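Local atomic coordinates of uncharacterized conserved protein YjbQ/UPF0047 family, ortholog yugU B.subtilis (Clostridium acetobutylicum, PDB entry 1VMH), a protein that is of unknown function but belongs to the YjbQ/UPF0047 family and adopts the YjbQ-like fold, here assembled as a trimer. Residues C54-A67 with W123-R137. Sequence-based numbering, arbitrary orientation.
Sequences CPHTTAGITINENA and WQGIYFTEFDGPRDR
Arg137 reaches Thr58 with a nearly straight bond from NH2 to OG1 (2.9 Å, 162° at the hydrogen), the hydroxyl lying in the guanidinium plane. The arginine passes over His56: CD sits 3.8 Å from the centroid of the imidazole, a CH-pi contact, while Pro55 CG lies over the rim of the opposite face. The bend at chi2 (-58°) lays CD over the imidazole, and chi3, at -147°, turns the guanidinium beyond it toward Thr58 and Glu130. Glu130 holds the guanidinium in a side-on salt bridge, NE and NH2 each meeting the syn lone pair of one carboxylate oxygen; OE1 also accepts from Asp132 N, and OE2 from Thr23 OG1. His56 NE2 accepts from Lys138 N.

Beyond this polar cluster strands 59-65 and 124-130 pair antiparallel, with Gly60, Thr62 and Asn64 each exchanging two backbone bonds with Thr129, Tyr127 and Gly125. On one face Phe128 CZ meets Ala59 CB at 3.6 Å, and Cys54 SG approaches the ring obliquely. On the other, Thr62 CG2 packs against Thr129 CG2 (3.6 Å), and the backbone carbonyls of Thr62, Asn64 and Glu65 meet the Tyr127 ring at its edge, Tyr127 OH lying 3.0 Å from Glu65 O. At the far end Ala67 CB lies over a face of the Trp123 indole.

The pair illustrates how a small sheet is built from distant sequence: strand 124-130 is central between 59-65 and 28-31. Ile63 and Ile126 lean on strand 108-114, Tyr127 and Phe131 on helix 69-82, and Thr62 OG1 and Asn64 ND2 hydrogen-bond OG of Ser103 of the second subunit.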
loop_
_atom_site.group_PDB
_atom_site.type_symbol
_atom_site.label_atom_id
_atom_site.label_comp_id
_atom_site.label_asym_id
_atom_site.label_seq_id
_atom_site.Cartn_x
_atom_site.Cartn_y
_atom_site.Cartn_z
ATOM N N CYS A 54 -8.896 -6.395 4.016
ATOM C CA CYS A 54 -10.225 -5.844 4.005
ATOM C C CYS A 54 -10.958 -6.252 2.740
ATOM O O CYS A 54 -10.563 -5.827 1.634
ATOM C CB CYS A 54 -10.151 -4.331 4.100
ATOM S SG CYS A 54 -11.718 -3.543 3.972
ATOM N N PRO A 55 -12.025 -7.040 2.854
ATOM C CA PRO A 55 -12.763 -7.484 1.650
ATOM C C PRO A 55 -13.742 -6.461 1.078
ATOM O O PRO A 55 -14.494 -6.805 0.125
ATOM C CB PRO A 55 -13.517 -8.712 2.159
ATOM C CG PRO A 55 -13.818 -8.361 3.586
ATOM C CD PRO A 55 -12.609 -7.600 4.088
ATOM N N HIS A 56 -13.761 -5.238 1.590
ATOM C CA HIS A 56 -14.685 -4.200 1.181
ATOM C C HIS A 56 -13.978 -3.168 0.319
ATOM O O HIS A 56 -12.942 -2.664 0.702
ATOM C CB HIS A 56 -15.221 -3.526 2.434
ATOM C CG HIS A 56 -15.845 -4.494 3.385
ATOM N ND1 HIS A 56 -17.031 -5.139 3.103
ATOM C CD2 HIS A 56 -15.465 -4.916 4.616
ATOM C CE1 HIS A 56 -17.333 -5.942 4.118
ATOM N NE2 HIS A 56 -16.412 -5.808 5.051
ATOM N N THR A 57 -14.569 -2.803 -0.800
ATOM C CA THR A 57 -13.959 -1.869 -1.733
ATOM C C THR A 57 -14.096 -0.397 -1.337
ATOM O O THR A 57 -13.518 0.445 -1.997
ATOM C CB THR A 57 -14.472 -2.100 -3.124
ATOM O OG1 THR A 57 -15.880 -1.920 -3.126
ATOM C CG2 THR A 57 -14.115 -3.494 -3.601
ATOM N N THR A 58 -14.829 -0.124 -0.254
ATOM C CA THR A 58 -15.005 1.233 0.281
ATOM C C THR A 58 -14.441 1.358 1.693
ATOM O O THR A 58 -14.774 2.279 2.436
ATOM C CB THR A 58 -16.441 1.647 0.235
ATOM O OG1 THR A 58 -17.217 0.621 0.859
ATOM C CG2 THR A 58 -16.892 1.843 -1.198
ATOM N N ALA A 59 -13.509 0.458 2.032
ATOM C CA ALA A 59 -12.751 0.531 3.261
ATOM C C ALA A 59 -11.349 -0.053 2.976
ATOM O O ALA A 59 -11.098 -0.629 1.923
ATOM C CB ALA A 59 -13.446 -0.190 4.368
ATOM N N GLY A 60 -10.447 0.116 3.924
ATOM C CA GLY A 60 -9.100 -0.376 3.758
ATOM C C GLY A 60 -8.450 -0.627 5.104
ATOM O O GLY A 60 -9.126 -0.680 6.151
ATOM N N ILE A 61 -7.142 -0.872 5.048
ATOM C CA ILE A 61 -6.330 -1.130 6.246
ATOM C C ILE A 61 -5.124 -0.209 6.202
ATOM O O ILE A 61 -4.502 -0.057 5.154
ATOM C CB ILE A 61 -5.815 -2.586 6.310
ATOM C CG1 ILE A 61 -6.962 -3.601 6.117
ATOM C CG2 ILE A 61 -5.045 -2.833 7.596
ATOM C CD1 ILE A 61 -7.999 -3.717 7.199
ATOM N N THR A 62 -4.788 0.428 7.307
ATOM C CA THR A 62 -3.542 1.169 7.390
ATOM C C THR A 62 -2.893 0.973 8.742
ATOM O O THR A 62 -3.498 0.398 9.633
ATOM C CB THR A 62 -3.735 2.686 7.146
ATOM O OG1 THR A 62 -2.446 3.275 6.831
ATOM C CG2 THR A 62 -4.364 3.371 8.321
ATOM N N ILE A 63 -1.659 1.416 8.898
ATOM C CA ILE A 63 -0.942 1.334 10.212
ATOM C C ILE A 63 -0.505 2.741 10.514
ATOM O O ILE A 63 0.132 3.365 9.662
ATOM C CB ILE A 63 0.230 0.346 10.126
ATOM C CG1 ILE A 63 -0.306 -1.075 9.841
ATOM C CG2 ILE A 63 1.080 0.359 11.378
ATOM C CD1 ILE A 63 0.707 -2.210 9.754
ATOM N N ASN A 64 -0.823 3.257 11.691
ATOM C CA ASN A 64 -0.477 4.637 11.969
ATOM C C ASN A 64 -0.566 4.869 13.470
ATOM O O ASN A 64 -0.727 3.931 14.249
ATOM C CB ASN A 64 -1.303 5.624 11.119
ATOM C CG ASN A 64 -0.514 6.868 10.724
ATOM O OD1 ASN A 64 -0.043 7.594 11.599
ATOM N ND2 ASN A 64 -0.342 7.099 9.412
ATOM N N GLU A 65 -0.422 6.128 13.874
ATOM C CA GLU A 65 -0.475 6.551 15.280
ATOM C C GLU A 65 -1.738 6.054 15.964
ATOM O O GLU A 65 -2.843 6.297 15.461
ATOM C CB GLU A 65 -0.461 8.076 15.315
ATOM C CG GLU A 65 -0.862 8.722 16.634
ATOM C CD GLU A 65 0.182 8.549 17.697
ATOM O OE1 GLU A 65 1.384 8.716 17.397
ATOM O OE2 GLU A 65 -0.184 8.220 18.836
ATOM N N ASN A 66 -1.570 5.443 17.139
ATOM C CA ASN A 66 -2.699 4.845 17.834
ATOM C C ASN A 66 -2.987 5.401 19.204
ATOM O O ASN A 66 -3.779 4.803 19.939
ATOM C CB ASN A 66 -2.464 3.311 17.946
ATOM C CG ASN A 66 -1.329 2.975 18.882
ATOM O OD1 ASN A 66 -0.662 3.874 19.386
ATOM N ND2 ASN A 66 -1.142 1.666 19.191
ATOM N N ALA A 67 -2.379 6.523 19.566
ATOM C CA ALA A 67 -2.615 7.110 20.878
ATOM C C ALA A 67 -2.903 8.619 20.835
ATOM O O ALA A 67 -2.761 9.290 21.849
ATOM C CB ALA A 67 -1.443 6.820 21.772
ATOM N N TRP A 123 3.697 3.516 19.615
ATOM C CA TRP A 123 2.371 4.023 19.307
ATOM C C TRP A 123 1.958 3.779 17.840
ATOM O O TRP A 123 1.356 4.647 17.216
ATOM C CB TRP A 123 2.281 5.529 19.704
ATOM C CG TRP A 123 2.549 5.794 21.192
ATOM C CD1 TRP A 123 3.523 6.576 21.737
ATOM C CD2 TRP A 123 1.879 5.172 22.289
ATOM N NE1 TRP A 123 3.463 6.520 23.116
ATOM C CE2 TRP A 123 2.460 5.671 23.481
ATOM C CE3 TRP A 123 0.800 4.266 22.382
ATOM C CZ2 TRP A 123 2.018 5.278 24.746
ATOM C CZ3 TRP A 123 0.359 3.882 23.659
ATOM C CH2 TRP A 123 0.971 4.389 24.812
ATOM N N GLN A 124 2.335 2.609 17.319
ATOM C CA GLN A 124 1.978 2.199 16.014
ATOM C C GLN A 124 0.917 1.105 16.119
ATOM O O GLN A 124 1.132 0.056 16.663
ATOM C CB GLN A 124 3.227 1.716 15.280
ATOM C CG GLN A 124 2.985 1.450 13.847
ATOM C CD GLN A 124 4.223 0.971 13.118
ATOM O OE1 GLN A 124 4.957 0.076 13.590
ATOM N NE2 GLN A 124 4.413 1.486 11.905
ATOM N N GLY A 125 -0.259 1.365 15.547
ATOM C CA GLY A 125 -1.406 0.436 15.567
ATOM C C GLY A 125 -1.960 0.166 14.204
ATOM O O GLY A 125 -1.675 0.885 13.265
ATOM N N ILE A 126 -2.749 -0.901 14.131
ATOM C CA ILE A 126 -3.339 -1.404 12.892
ATOM C C ILE A 126 -4.784 -0.971 12.875
ATOM O O ILE A 126 -5.509 -1.199 13.863
ATOM C CB ILE A 126 -3.280 -2.916 12.811
ATOM C CG1 ILE A 126 -1.853 -3.454 12.967
ATOM C CG2 ILE A 126 -3.880 -3.357 11.474
ATOM C CD1 ILE A 126 -1.802 -4.898 13.456
ATOM N N TYR A 127 -5.214 -0.294 11.802
ATOM C CA TYR A 127 -6.537 0.271 11.672
ATOM C C TYR A 127 -7.311 -0.232 10.487
ATOM O O TYR A 127 -6.790 -0.336 9.385
ATOM C CB TYR A 127 -6.421 1.768 11.491
ATOM C CG TYR A 127 -6.112 2.541 12.719
ATOM C CD1 TYR A 127 -7.113 2.816 13.630
ATOM C CD2 TYR A 127 -4.858 3.042 12.954
ATOM C CE1 TYR A 127 -6.866 3.560 14.759
ATOM C CE2 TYR A 127 -4.611 3.814 14.063
ATOM C CZ TYR A 127 -5.622 4.056 14.959
ATOM O OH TYR A 127 -5.396 4.846 16.090
ATOM N N PHE A 128 -8.568 -0.577 10.721
ATOM C CA PHE A 128 -9.572 -0.651 9.663
ATOM C C PHE A 128 -10.042 0.781 9.362
ATOM O O PHE A 128 -10.449 1.499 10.287
ATOM C CB PHE A 128 -10.754 -1.464 10.175
ATOM C CG PHE A 128 -11.809 -1.741 9.164
ATOM C CD1 PHE A 128 -12.790 -0.840 8.906
ATOM C CD2 PHE A 128 -11.830 -2.939 8.461
ATOM C CE1 PHE A 128 -13.784 -1.104 7.955
ATOM C CE2 PHE A 128 -12.830 -3.201 7.552
ATOM C CZ PHE A 128 -13.778 -2.291 7.287
ATOM N N THR A 129 -9.949 1.222 8.094
ATOM C CA THR A 129 -10.297 2.573 7.689
ATOM C C THR A 129 -11.632 2.525 6.917
ATOM O O THR A 129 -11.682 2.163 5.728
ATOM C CB THR A 129 -9.187 3.269 6.840
ATOM O OG1 THR A 129 -8.981 2.544 5.621
ATOM C CG2 THR A 129 -7.843 3.169 7.587
ATOM N N GLU A 130 -12.716 2.896 7.597
ATOM C CA GLU A 130 -14.028 2.945 6.994
ATOM C C GLU A 130 -14.176 4.243 6.250
ATOM O O GLU A 130 -13.990 5.303 6.850
ATOM C CB GLU A 130 -15.093 2.834 8.087
ATOM C CG GLU A 130 -16.534 3.063 7.603
ATOM C CD GLU A 130 -16.975 1.949 6.693
ATOM O OE1 GLU A 130 -16.629 1.978 5.501
ATOM O OE2 GLU A 130 -17.689 1.035 7.158
ATOM N N PHE A 131 -14.606 4.174 4.985
ATOM C CA PHE A 131 -14.975 5.367 4.229
ATOM C C PHE A 131 -16.440 5.473 3.749
ATOM O O PHE A 131 -16.809 6.489 3.134
ATOM C CB PHE A 131 -14.017 5.567 3.066
ATOM C CG PHE A 131 -12.582 5.730 3.515
ATOM C CD1 PHE A 131 -12.200 6.833 4.274
ATOM C CD2 PHE A 131 -11.630 4.769 3.199
ATOM C CE1 PHE A 131 -10.878 6.998 4.684
ATOM C CE2 PHE A 131 -10.303 4.918 3.614
ATOM C CZ PHE A 131 -9.940 6.006 4.354
ATOM N N ASP A 132 -17.243 4.452 4.023
ATOM C CA ASP A 132 -18.683 4.434 3.665
ATOM C C ASP A 132 -19.536 3.762 4.722
ATOM O O ASP A 132 -20.333 2.874 4.422
ATOM C CB ASP A 132 -18.896 3.762 2.309
ATOM C CG ASP A 132 -20.306 3.984 1.758
ATOM O OD1 ASP A 132 -20.914 5.049 2.022
ATOM O OD2 ASP A 132 -20.775 3.086 1.037
ATOM N N GLY A 133 -19.355 4.175 5.974
ATOM C CA GLY A 133 -20.166 3.628 7.064
ATOM C C GLY A 133 -21.445 4.429 7.232
ATOM O O GLY A 133 -21.662 5.400 6.521
ATOM N N PRO A 134 -22.281 4.037 8.197
ATOM C CA PRO A 134 -22.148 2.904 9.116
ATOM C C PRO A 134 -22.589 1.601 8.445
ATOM O O PRO A 134 -23.632 1.544 7.774
ATOM C CB PRO A 134 -23.092 3.289 10.258
ATOM C CG PRO A 134 -24.158 4.047 9.592
ATOM C CD PRO A 134 -23.509 4.807 8.472
ATOM N N ARG A 135 -21.791 0.561 8.616
ATOM C CA ARG A 135 -22.036 -0.710 7.968
ATOM C C ARG A 135 -21.529 -1.861 8.826
ATOM O O ARG A 135 -20.677 -1.697 9.702
ATOM C CB ARG A 135 -21.355 -0.757 6.597
ATOM C CG ARG A 135 -22.013 0.095 5.522
ATOM C CD ARG A 135 -21.284 -0.045 4.203
ATOM N NE ARG A 135 -21.852 0.784 3.143
ATOM C CZ ARG A 135 -22.854 0.430 2.340
ATOM N NH1 ARG A 135 -23.439 -0.760 2.448
ATOM N NH2 ARG A 135 -23.274 1.274 1.410
ATOM N N ASP A 136 -22.099 -3.025 8.577
ATOM C CA ASP A 136 -21.584 -4.273 9.123
ATOM C C ASP A 136 -20.453 -4.732 8.208
ATOM O O ASP A 136 -20.673 -5.009 7.026
ATOM C CB ASP A 136 -22.689 -5.318 9.217
ATOM C CG ASP A 136 -23.775 -4.923 10.221
ATOM O OD1 ASP A 136 -23.435 -4.621 11.389
ATOM O OD2 ASP A 136 -24.955 -4.893 9.831
ATOM N N ARG A 137 -19.248 -4.772 8.768
ATOM C CA ARG A 137 -18.022 -5.054 8.037
ATOM C C ARG A 137 -17.326 -6.295 8.574
ATOM O O ARG A 137 -17.609 -6.766 9.673
ATOM C CB ARG A 137 -17.049 -3.863 8.132
ATOM C CG ARG A 137 -17.591 -2.542 7.624
ATOM C CD ARG A 137 -18.047 -2.570 6.169
ATOM N NE ARG A 137 -17.825 -1.299 5.494
ATOM C CZ ARG A 137 -17.907 -1.128 4.174
ATOM N NH1 ARG A 137 -18.322 -2.105 3.390
ATOM N NH2 ARG A 137 -17.582 0.029 3.635
HETATM O O HOH W 1 -19.923 0.760 0.158
HETATM O O HOH W 2 -17.576 -2.182 0.172
HETATM O O HOH W 3 2.909 3.563 10.494
HETATM O O HOH W 4 3.201 7.055 16.594
#